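UDP-N-acetylenolpyruvoylglucosamine reductase (Listeria monocytogenes, PDB 3TX1) probably catalyses the NADPH-dependent reduction of UDP-N-acetylenolpyruvoylglucosamine to UDP-N-acetylmuramate, an FAD-dependent step of peptidoglycan synthesis and bacterial cell wall formation. Local coordinates at residues I35-N40 / V57-K62; E69-C74 / T173-T178; T82-G87 / G99-L104; D167-A172 / L206-S211. All coordinates share one frame; numbering follows the deposited sequence.

Contact 1 (I35-N40 / V57-K62); sequences IAIKLN and VFVMPK
I35 reaches V59 through a methyl: chi1 of -69° sets CG1 beside the backbone N and turns CG2 anti to it, 3.6 Å from V59 CG1. Its CD1 packs on V70 of helix 64-76, so this buried isoleucine lies between strand 54-60 and that helix. Next comes A36, whose carbonyl O accepts a hydrogen bond of 2.9 Å from M60 N; the small CB of A36 comes near M60 O. I37 points to the V59 face of the sheet in an antiparallel non-hydrogen-bonded pair. The two side chains point the same way, side by side; I37 CG1 meets both methyls of V59, 3.8 Å from V59 CG1, and L28 of helix 28-31 touches I37 and V59 alike. K38 faces F58 in a hydrogen-bonded pair: K38 N donates to F58 O at 2.6 Å and F58 N returns a bond to K38 O at 2.9 Å. The CB atoms of these two residues face each other, but beyond them the chains part, the extended lysine carrying its ammonium outward to a long, weak ion pair with E41 while the phenyl ring turns to Y46. This is a beta hairpin, strands 36-42 and 54-60, at the edge of a mixed four-stranded sheet in the FAD-binding domain. The chemistry implies an amphipathic edge: beta-branched I37 and V59 line the face against which L28 packs, whereas the other face mixes the aliphatic part of a lysine with F58 and M60, and the backbone bonds hold the register.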
# COMPACT_ATOMS: atom_id res chain seq x y z
N ILE A 35 -3.54 0.05 -24.95
CA ILE A 35 -3.47 0.19 -23.49
C ILE A 35 -3.85 -1.17 -22.98
O ILE A 35 -4.99 -1.63 -23.18
CB ILE A 35 -4.44 1.24 -22.88
CG1 ILE A 35 -4.03 2.66 -23.27
CG2 ILE A 35 -4.42 1.16 -21.37
CD1 ILE A 35 -4.97 3.73 -22.76
N ALA A 36 -2.88 -1.84 -22.36
CA ALA A 36 -3.12 -3.16 -21.78
C ALA A 36 -4.27 -3.05 -20.79
O ALA A 36 -4.18 -2.32 -19.79
CB ALA A 36 -1.87 -3.66 -21.10
N ILE A 37 -5.35 -3.75 -21.10
CA ILE A 37 -6.56 -3.79 -20.28
C ILE A 37 -7.05 -5.23 -20.09
O ILE A 37 -6.81 -6.09 -20.93
CB ILE A 37 -7.70 -2.99 -20.94
CG1 ILE A 37 -7.35 -1.50 -20.89
CG2 ILE A 37 -9.03 -3.25 -20.25
CD1 ILE A 37 -8.33 -0.61 -21.62
N LYS A 38 -7.73 -5.49 -18.97
CA LYS A 38 -8.27 -6.82 -18.70
C LYS A 38 -9.72 -6.89 -18.19
O LYS A 38 -10.22 -6.07 -17.41
CB LYS A 38 -7.32 -7.67 -17.85
CG LYS A 38 -6.13 -8.21 -18.63
CD LYS A 38 -5.33 -9.20 -17.81
CE LYS A 38 -4.36 -9.97 -18.69
NZ LYS A 38 -3.89 -11.21 -18.02
N LEU A 39 -10.32 -7.98 -18.55
CA LEU A 39 -11.71 -8.17 -18.33
C LEU A 39 -11.90 -8.96 -17.07
O LEU A 39 -11.28 -9.99 -16.85
CB LEU A 39 -12.25 -8.89 -19.56
CG LEU A 39 -11.43 -8.58 -20.81
CD1 LEU A 39 -10.18 -9.42 -20.99
CD2 LEU A 39 -12.30 -8.66 -22.04
N ASN A 40 -12.77 -8.44 -16.23
CA ASN A 40 -13.10 -9.12 -14.94
C ASN A 40 -12.00 -9.82 -14.14
O ASN A 40 -12.16 -10.96 -13.72
CB ASN A 40 -14.24 -10.13 -15.14
CG ASN A 40 -15.56 -9.46 -15.47
OD1 ASN A 40 -16.04 -8.62 -14.70
ND2 ASN A 40 -16.17 -9.83 -16.60
N VAL A 57 -13.15 -4.00 -14.70
CA VAL A 57 -12.28 -3.35 -15.70
C VAL A 57 -10.87 -3.06 -15.12
O VAL A 57 -10.69 -2.12 -14.34
CB VAL A 57 -12.92 -2.04 -16.22
CG1 VAL A 57 -12.12 -1.50 -17.39
CG2 VAL A 57 -14.38 -2.25 -16.63
N PHE A 58 -9.87 -3.85 -15.53
CA PHE A 58 -8.51 -3.77 -15.00
C PHE A 58 -7.48 -3.24 -16.01
O PHE A 58 -7.14 -3.92 -16.98
CB PHE A 58 -8.08 -5.14 -14.49
CG PHE A 58 -6.83 -5.14 -13.67
CD1 PHE A 58 -6.84 -4.63 -12.37
CD2 PHE A 58 -5.64 -5.66 -14.18
CE1 PHE A 58 -5.67 -4.62 -11.61
CE2 PHE A 58 -4.47 -5.66 -13.42
CZ PHE A 58 -4.50 -5.15 -12.14
N VAL A 59 -6.95 -2.05 -15.73
CA VAL A 59 -6.07 -1.37 -16.66
C VAL A 59 -4.65 -1.15 -16.18
O VAL A 59 -4.44 -0.67 -15.06
CB VAL A 59 -6.65 0.02 -16.96
CG1 VAL A 59 -5.88 0.66 -18.10
CG2 VAL A 59 -8.12 -0.10 -17.31
N MET A 60 -3.68 -1.46 -17.07
CA MET A 60 -2.24 -1.23 -16.81
C MET A 60 -1.56 -0.33 -17.85
O MET A 60 -1.24 -0.79 -18.95
CB MET A 60 -1.48 -2.55 -16.69
CG MET A 60 -1.78 -3.29 -15.41
SD MET A 60 -1.39 -5.03 -15.53
CE MET A 60 -2.32 -5.52 -16.99
N PRO A 61 -1.37 0.97 -17.51
CA PRO A 61 -0.77 1.91 -18.45
C PRO A 61 0.75 1.88 -18.48
O PRO A 61 1.38 1.84 -17.44
CB PRO A 61 -1.24 3.28 -17.97
CG PRO A 61 -1.74 3.08 -16.59
CD PRO A 61 -2.10 1.64 -16.43
N LYS A 62 1.30 1.96 -19.69
CA LYS A 62 2.73 1.90 -19.97
C LYS A 62 3.25 3.31 -19.93
O LYS A 62 4.45 3.54 -19.73
CB LYS A 62 2.94 1.37 -21.40
CG LYS A 62 1.93 0.30 -21.83
CD LYS A 62 2.31 -0.41 -23.12
CE LYS A 62 2.19 0.48 -24.35
NZ LYS A 62 0.77 0.72 -24.72

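Contact 2 (E69-C74 / T173-T178); sequences EVVAYC and TVLTQT
V71 overlaps the end of strand 169-175 and the turn that follows it, fitting its two methyls against different neighbours. It belongs to helix 64-76, the helix of a beta-alpha-beta crossover between parallel strands 54-60 and 81-84, and the contact joins that unit of the FAD-binding domain to the antiparallel sheet beyond. CG1 of V71, anti to the backbone N at chi1 164°, enters the turn, 3.7 Å from T176 O and 3.6 Å from Q177 O. CG2, beside the backbone N, meets L175 CD1 at 4.1 Å, the two side chains crossing at a slant. L175 is buried, and it also rests on A67 and Q68 of the same helix and on I204 of strand 204-214, so a long branched residue suits a position where helix and sheet converge. A72 presents only a methyl, and that smallness lets the backbone of T178 come close: A72 CB lies 3.5 Å from T178 O. Polar ties are indirect, for no hydrogen bond passes straight between the segments. One water takes that part, donating to V71 O at 3.3 Å and to Q177 O at 2.9 Å. Within the turn itself, T176 OG1 and T178 OG1 share a hydrogen bond of 3.3 Å.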
# COMPACT_ATOMS: atom_id res chain seq x y z
N GLU A 69 -5.50 9.58 -20.04
CA GLU A 69 -6.64 9.35 -20.83
C GLU A 69 -7.67 8.51 -20.07
O GLU A 69 -8.88 8.78 -20.14
CB GLU A 69 -6.22 8.69 -22.13
CG GLU A 69 -5.41 9.63 -23.01
CD GLU A 69 -4.95 8.96 -24.29
OE1 GLU A 69 -4.28 7.92 -24.11
OE2 GLU A 69 -5.25 9.47 -25.43
N VAL A 70 -7.20 7.54 -19.31
CA VAL A 70 -8.12 6.63 -18.62
C VAL A 70 -8.80 7.32 -17.44
O VAL A 70 -10.02 7.20 -17.27
CB VAL A 70 -7.42 5.31 -18.24
CG1 VAL A 70 -8.33 4.40 -17.43
CG2 VAL A 70 -6.93 4.60 -19.49
N VAL A 71 -8.01 8.08 -16.67
CA VAL A 71 -8.54 8.84 -15.56
C VAL A 71 -9.54 9.86 -16.04
O VAL A 71 -10.60 10.02 -15.44
CB VAL A 71 -7.43 9.59 -14.79
CG1 VAL A 71 -7.99 10.68 -13.88
CG2 VAL A 71 -6.64 8.61 -13.97
N ALA A 72 -9.22 10.53 -17.13
CA ALA A 72 -10.14 11.53 -17.66
C ALA A 72 -11.41 10.85 -18.15
O ALA A 72 -12.50 11.30 -17.84
CB ALA A 72 -9.50 12.33 -18.77
N TYR A 73 -11.24 9.75 -18.87
CA TYR A 73 -12.38 9.04 -19.44
C TYR A 73 -13.35 8.61 -18.36
O TYR A 73 -14.57 8.80 -18.51
CB TYR A 73 -11.91 7.83 -20.25
CG TYR A 73 -13.02 7.05 -20.89
CD1 TYR A 73 -13.36 7.25 -22.22
CD2 TYR A 73 -13.73 6.12 -20.17
CE1 TYR A 73 -14.40 6.54 -22.82
CE2 TYR A 73 -14.75 5.40 -20.75
CZ TYR A 73 -15.09 5.61 -22.07
OH TYR A 73 -16.12 4.87 -22.61
N CYS A 74 -12.82 8.03 -17.28
CA CYS A 74 -13.66 7.56 -16.17
C CYS A 74 -14.34 8.69 -15.44
O CYS A 74 -15.51 8.54 -15.02
CB CYS A 74 -12.85 6.74 -15.19
SG CYS A 74 -12.43 5.15 -15.92
N THR A 173 4.83 13.96 -8.74
CA THR A 173 4.03 14.19 -9.93
C THR A 173 2.72 13.45 -9.73
O THR A 173 2.71 12.27 -9.43
CB THR A 173 4.68 13.66 -11.20
OG1 THR A 173 6.00 14.17 -11.31
CG2 THR A 173 3.86 14.09 -12.43
N VAL A 174 1.63 14.13 -9.99
CA VAL A 174 0.36 13.57 -9.70
C VAL A 174 -0.73 13.85 -10.77
O VAL A 174 -0.56 14.72 -11.63
CB VAL A 174 -0.01 14.16 -8.33
CG1 VAL A 174 -1.40 14.78 -8.30
CG2 VAL A 174 0.23 13.15 -7.24
N LEU A 175 -1.82 13.08 -10.71
CA LEU A 175 -2.98 13.31 -11.56
C LEU A 175 -4.17 13.65 -10.70
O LEU A 175 -4.52 12.94 -9.77
CB LEU A 175 -3.32 12.10 -12.44
CG LEU A 175 -2.40 11.70 -13.62
CD1 LEU A 175 -3.11 10.71 -14.53
CD2 LEU A 175 -1.90 12.87 -14.46
N THR A 176 -4.80 14.76 -11.03
CA THR A 176 -6.01 15.15 -10.35
C THR A 176 -7.13 14.26 -10.88
O THR A 176 -6.98 13.59 -11.91
CB THR A 176 -6.32 16.63 -10.60
OG1 THR A 176 -6.71 16.81 -11.96
CG2 THR A 176 -5.09 17.49 -10.31
N GLN A 177 -8.26 14.27 -10.19
CA GLN A 177 -9.38 13.42 -10.59
C GLN A 177 -9.88 13.70 -12.00
O GLN A 177 -10.52 12.84 -12.62
CB GLN A 177 -10.52 13.50 -9.59
CG GLN A 177 -10.32 12.68 -8.32
CD GLN A 177 -11.61 12.55 -7.51
OE1 GLN A 177 -12.56 13.32 -7.69
NE2 GLN A 177 -11.66 11.56 -6.62
N THR A 178 -9.59 14.89 -12.52
CA THR A 178 -10.03 15.21 -13.87
C THR A 178 -9.03 14.67 -14.90
O THR A 178 -9.34 14.63 -16.09
CB THR A 178 -10.24 16.72 -14.12
OG1 THR A 178 -8.98 17.36 -14.24
CG2 THR A 178 -11.04 17.38 -13.02
O HOH W 1 -11.43 10.08 -12.25

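Contact 3 (T82-G87 / G99-L104); sequences TILGNG and GVILHL. With FAD (flavin-adenine dinucleotide), chain B.
H103 and L84 are brought together by a chi1 of -172° at the histidine, which brings the ring edge up to the end of strand 81-84. ND1 donates to L84 O at 2.8 Å; the oxygen lies in the ring plane, although the donor stands well above the plane of the carbonyl. At I83, chi2 (-55°) folds CD1 onto L102 CD1, 3.8 Å away, whereas chi1 (-47°) sets CG2 anti to the backbone N, 3.6 Å from C5A of the FAD adenine. Strands 81-84 and 100-103 of the FAD-binding (PCMH-type) domain run parallel, T82 N bonding to V100 O, L102 N to T82 O and L84 N to L102 O. On the other face, I101 CG2 packs on L84 CB and I101 CG1 lies alongside T82. The loop after strand 81-84 wraps the cofactor's pyrophosphate. G87 N donates to FAD O1A at 2.6 Å and N86 N to FAD O1P at 3.2 Å, with a weak further bond from G85 N to O1A. Glycine suits position 85 because a side chain there would run into O1P, and position 87 because its phi is positive. FAD O2B of the ribose donates to I83 O at 2.7 Å. The chemistry implies that backbone amides, not cationic side chains, meet the phosphate charge in this loop, while I83 packs against the adenine rings and L104 CD1 comes near the amino group N6A.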
# COMPACT_ATOMS: atom_id res chain seq x y z
N THR A 82 -10.55 3.21 -9.18
CA THR A 82 -9.74 2.88 -8.03
C THR A 82 -8.32 2.69 -8.48
O THR A 82 -8.07 2.15 -9.56
CB THR A 82 -10.15 1.56 -7.32
OG1 THR A 82 -11.59 1.44 -7.25
CG2 THR A 82 -9.51 1.48 -5.90
N ILE A 83 -7.39 3.10 -7.63
CA ILE A 83 -5.99 2.89 -7.89
C ILE A 83 -5.54 1.82 -6.98
O ILE A 83 -5.71 1.94 -5.78
CB ILE A 83 -5.16 4.09 -7.49
CG1 ILE A 83 -5.84 5.33 -8.02
CG2 ILE A 83 -3.74 3.92 -8.01
CD1 ILE A 83 -6.07 5.23 -9.51
N LEU A 84 -4.94 0.79 -7.55
CA LEU A 84 -4.39 -0.29 -6.78
C LEU A 84 -2.86 -0.32 -6.91
O LEU A 84 -2.32 -0.39 -8.00
CB LEU A 84 -4.98 -1.60 -7.25
CG LEU A 84 -4.31 -2.89 -6.77
CD1 LEU A 84 -4.72 -3.26 -5.34
CD2 LEU A 84 -4.66 -4.00 -7.74
N GLY A 85 -2.16 -0.26 -5.79
CA GLY A 85 -0.71 -0.40 -5.77
C GLY A 85 -0.52 -1.90 -5.75
O GLY A 85 -1.04 -2.56 -6.67
N ASN A 86 0.13 -2.43 -4.70
CA ASN A 86 0.36 -3.89 -4.50
C ASN A 86 -0.52 -4.48 -3.38
O ASN A 86 -0.25 -5.58 -2.85
CB ASN A 86 1.84 -4.20 -4.23
CG ASN A 86 2.76 -3.60 -5.27
OD1 ASN A 86 2.37 -3.36 -6.39
ND2 ASN A 86 4.02 -3.38 -4.91
N GLY A 87 -1.53 -3.73 -2.97
CA GLY A 87 -2.48 -4.19 -1.95
C GLY A 87 -1.80 -4.70 -0.69
O GLY A 87 -2.28 -5.65 -0.05
N GLY A 99 -16.39 -0.28 -11.26
CA GLY A 99 -15.72 0.78 -11.99
C GLY A 99 -14.46 0.22 -12.65
O GLY A 99 -14.44 -0.95 -13.07
N VAL A 100 -13.43 1.07 -12.71
CA VAL A 100 -12.15 0.74 -13.32
C VAL A 100 -11.08 0.79 -12.24
O VAL A 100 -11.03 1.74 -11.45
CB VAL A 100 -11.80 1.80 -14.39
CG1 VAL A 100 -10.37 1.68 -14.90
CG2 VAL A 100 -12.80 1.75 -15.53
N ILE A 101 -10.23 -0.22 -12.21
CA ILE A 101 -9.11 -0.27 -11.30
C ILE A 101 -7.86 -0.05 -12.17
O ILE A 101 -7.71 -0.71 -13.20
CB ILE A 101 -9.02 -1.64 -10.55
CG1 ILE A 101 -10.12 -1.77 -9.48
CG2 ILE A 101 -7.67 -1.80 -9.87
CD1 ILE A 101 -11.53 -1.90 -10.03
N LEU A 102 -7.02 0.90 -11.76
CA LEU A 102 -5.77 1.21 -12.44
C LEU A 102 -4.61 0.73 -11.63
O LEU A 102 -4.50 1.05 -10.45
CB LEU A 102 -5.58 2.71 -12.54
CG LEU A 102 -5.92 3.63 -13.68
CD1 LEU A 102 -5.35 4.98 -13.28
CD2 LEU A 102 -5.23 3.16 -14.94
N HIS A 103 -3.71 0.03 -12.29
CA HIS A 103 -2.55 -0.53 -11.66
C HIS A 103 -1.38 -0.02 -12.47
O HIS A 103 -1.23 -0.29 -13.67
CB HIS A 103 -2.70 -2.06 -11.64
CG HIS A 103 -1.64 -2.79 -10.85
ND1 HIS A 103 -1.41 -2.55 -9.54
CD2 HIS A 103 -0.75 -3.79 -11.22
CE1 HIS A 103 -0.39 -3.33 -9.11
NE2 HIS A 103 0.01 -4.09 -10.15
N LEU A 104 -0.50 0.70 -11.81
CA LEU A 104 0.58 1.36 -12.50
C LEU A 104 1.86 0.59 -12.41
O LEU A 104 2.92 1.13 -12.31
CB LEU A 104 0.78 2.75 -11.94
CG LEU A 104 -0.49 3.50 -11.65
CD1 LEU A 104 -0.24 4.57 -10.64
CD2 LEU A 104 -1.07 4.09 -12.89
PA FAD B . -2.08 -0.62 -1.68
O1A FAD B . -2.17 -1.17 -3.06
O2A FAD B . -2.27 -1.53 -0.50
O5B FAD B . -3.19 0.52 -1.49
C5B FAD B . -2.86 1.43 -0.45
C4B FAD B . -3.62 2.73 -0.57
O4B FAD B . -2.90 3.65 -1.38
C3B FAD B . -5.00 2.65 -1.17
O3B FAD B . -5.74 3.78 -0.64
C2B FAD B . -4.69 2.90 -2.65
O2B FAD B . -5.76 3.34 -3.51
C1B FAD B . -3.67 4.00 -2.52
N9A FAD B . -2.76 3.97 -3.64
C8A FAD B . -2.00 2.94 -4.06
N7A FAD B . -1.21 3.36 -5.09
C5A FAD B . -1.45 4.67 -5.33
C6A FAD B . -1.01 5.73 -6.28
N6A FAD B . -0.09 5.52 -7.27
N1A FAD B . -1.56 6.95 -6.14
C2A FAD B . -2.45 7.23 -5.20
N3A FAD B . -2.92 6.34 -4.33
C4A FAD B . -2.47 5.06 -4.35
N1 FAD B . 3.28 0.39 6.27
C2 FAD B . 4.07 1.23 6.98
O2 FAD B . 3.86 2.45 6.93
N3 FAD B . 5.12 0.83 7.72
C4 FAD B . 5.47 -0.44 7.86
O4 FAD B . 6.43 -0.77 8.59
C4X FAD B . 4.65 -1.41 7.13
N5 FAD B . 4.94 -2.71 7.21
C5X FAD B . 4.22 -3.64 6.57
C6 FAD B . 4.60 -4.97 6.69
C7 FAD B . 3.91 -5.95 6.03
C7M FAD B . 4.32 -7.39 6.19
C8 FAD B . 2.78 -5.53 5.17
C8M FAD B . 1.98 -6.53 4.42
C9 FAD B . 2.41 -4.22 5.04
C9A FAD B . 3.10 -3.24 5.72
N10 FAD B . 2.76 -1.87 5.60
C10 FAD B . 3.53 -0.93 6.31
C1' FAD B . 1.60 -1.46 4.78
C2' FAD B . 2.01 -1.17 3.35
O2' FAD B . 3.28 -1.74 3.07
C3' FAD B . 2.12 0.33 3.11
O3' FAD B . 0.88 0.90 3.50
C4' FAD B . 2.38 0.59 1.63
O4' FAD B . 3.00 1.87 1.42
C5' FAD B . 1.14 0.42 0.77
O5' FAD B . 1.58 0.16 -0.54
P FAD B . 0.67 -0.45 -1.68
O1P FAD B . 1.33 -0.04 -2.95
O2P FAD B . 0.56 -1.89 -1.32
O3P FAD B . -0.73 0.21 -1.49

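Contact 4 (D167-A172 / L206-S211); sequences DVLEAA and LDATFS
S211 OG donates to E170 OE1 across 2.6 Å, reaching the oxygen from above the plane of the carboxylate. The glutamate gets there by a bend at chi2 (65°) that curls its chain along the neighbouring strand, and R186 adds a long, weak ion pair to the same oxygen. Serine suits this place because its hydroxyl, one carbon from the backbone, donates to the acid directly across the strands. Close by, T209 O accepts two backbone bonds, from E170 N at 2.5 Å and from A171 N at 3.0 Å. T209 N then donates to A171 O at 2.6 Å, and S211 N to V168 O at 3.0 Å. Two successive residues facing one partner define a classic beta bulge, here interrupting the antiparallel pairing of strands 169-175 and 204-214 in the FAD-binding domain. The register shifts by one residue; E170 and T209 lie side by side, the methyl CG2 of T209 3.7 Å from E170 CB. A171, a mere methyl, fits beside T209 CB on the face they share, where Q116 and V118 of strand 116-120 also touch the threonine. L169 stretches CD1 to within 4.2 Å of F210 CE2 and also nears A208 CB. On the face shared by A172 and A208, paired without hydrogen bonds, both residues are small enough for L154 of helix 150-156 to press against them, as it does against L169.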
# COMPACT_ATOMS: atom_id res chain seq x y z
N ASP A 167 8.99 12.81 6.01
CA ASP A 167 10.32 13.28 6.43
C ASP A 167 11.19 13.61 5.22
O ASP A 167 11.96 14.56 5.28
CB ASP A 167 11.09 12.26 7.27
CG ASP A 167 10.47 12.03 8.64
OD1 ASP A 167 9.83 12.98 9.15
OD2 ASP A 167 10.67 10.93 9.21
N VAL A 168 11.07 12.86 4.13
CA VAL A 168 11.94 13.13 3.00
C VAL A 168 11.29 13.34 1.65
O VAL A 168 12.00 13.37 0.62
CB VAL A 168 13.05 12.09 2.83
CG1 VAL A 168 14.14 12.31 3.85
CG2 VAL A 168 12.49 10.67 2.85
N LEU A 169 9.99 13.54 1.63
CA LEU A 169 9.31 13.76 0.37
C LEU A 169 9.63 15.14 -0.13
O LEU A 169 9.27 16.08 0.51
CB LEU A 169 7.83 13.66 0.58
CG LEU A 169 6.98 13.36 -0.63
CD1 LEU A 169 7.74 12.67 -1.72
CD2 LEU A 169 5.87 12.48 -0.11
N GLU A 170 10.28 15.24 -1.28
CA GLU A 170 10.60 16.54 -1.81
C GLU A 170 9.46 17.04 -2.72
O GLU A 170 8.86 18.10 -2.49
CB GLU A 170 11.86 16.47 -2.65
CG GLU A 170 12.18 17.73 -3.44
CD GLU A 170 12.49 18.93 -2.57
OE1 GLU A 170 12.72 18.75 -1.34
OE2 GLU A 170 12.49 20.05 -3.12
N ALA A 171 9.19 16.25 -3.76
CA ALA A 171 8.23 16.59 -4.78
C ALA A 171 7.54 15.33 -5.30
O ALA A 171 8.05 14.22 -5.17
CB ALA A 171 8.94 17.30 -5.93
N ALA A 172 6.38 15.53 -5.92
CA ALA A 172 5.63 14.44 -6.51
C ALA A 172 4.91 14.88 -7.78
O ALA A 172 4.46 16.04 -7.89
CB ALA A 172 4.62 13.91 -5.52
N LEU A 206 2.09 9.65 -9.75
CA LEU A 206 2.83 9.08 -10.88
C LEU A 206 4.34 8.88 -10.60
O LEU A 206 4.93 7.89 -11.03
CB LEU A 206 2.63 9.88 -12.14
CG LEU A 206 1.19 9.88 -12.63
CD1 LEU A 206 1.05 10.86 -13.78
CD2 LEU A 206 0.76 8.49 -13.07
N ASP A 207 4.99 9.83 -9.93
CA ASP A 207 6.37 9.63 -9.51
C ASP A 207 6.68 10.50 -8.30
O ASP A 207 5.95 11.45 -8.02
CB ASP A 207 7.40 9.77 -10.64
CG ASP A 207 7.42 11.16 -11.25
OD1 ASP A 207 7.31 11.30 -12.50
OD2 ASP A 207 7.50 12.12 -10.46
N ALA A 208 7.72 10.13 -7.57
CA ALA A 208 8.08 10.85 -6.34
C ALA A 208 9.56 11.25 -6.27
O ALA A 208 10.44 10.54 -6.80
CB ALA A 208 7.68 10.02 -5.13
N THR A 209 9.83 12.40 -5.63
CA THR A 209 11.20 12.91 -5.45
C THR A 209 11.53 13.03 -3.98
O THR A 209 10.89 13.79 -3.24
CB THR A 209 11.40 14.33 -6.02
OG1 THR A 209 11.16 14.36 -7.43
CG2 THR A 209 12.82 14.75 -5.80
N PHE A 210 12.55 12.28 -3.56
CA PHE A 210 12.99 12.34 -2.16
C PHE A 210 14.32 13.12 -2.00
O PHE A 210 15.29 12.86 -2.73
CB PHE A 210 13.18 10.94 -1.64
CG PHE A 210 12.04 10.01 -1.95
CD1 PHE A 210 12.15 9.10 -3.00
CD2 PHE A 210 10.89 9.99 -1.16
CE1 PHE A 210 11.12 8.21 -3.28
CE2 PHE A 210 9.86 9.11 -1.42
CZ PHE A 210 9.98 8.22 -2.49
N SER A 211 14.33 14.09 -1.08
CA SER A 211 15.52 14.91 -0.76
C SER A 211 16.44 14.19 0.23
O SER A 211 16.25 14.28 1.45
CB SER A 211 15.10 16.22 -0.11
OG SER A 211 14.80 17.21 -1.06

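Overall arrangement
From the N terminus, contact 1 closes first, bringing 57-62 back beside 35-40 as a hairpin with 16 residues between the segments. Helix 64-76 follows, and its 69-74 segment opens the long loop that contact 2 closes about a hundred residues later. Nested inside that loop, contact 3 brings 99-104 back beside 82-87; strand 100-103 slots beside strand 54-60, so contacts 1 and 3 share one mixed sheet, with the helix of contact 2 packed on V100 and L102. Contact 4 returns 206-211 to 167-172 after a 33-residue excursion and crosses contact 2: both use strand 169-175, and T173 bonds D207 and L206. Contact 2 thus ties the mixed sheet to the antiparallel one.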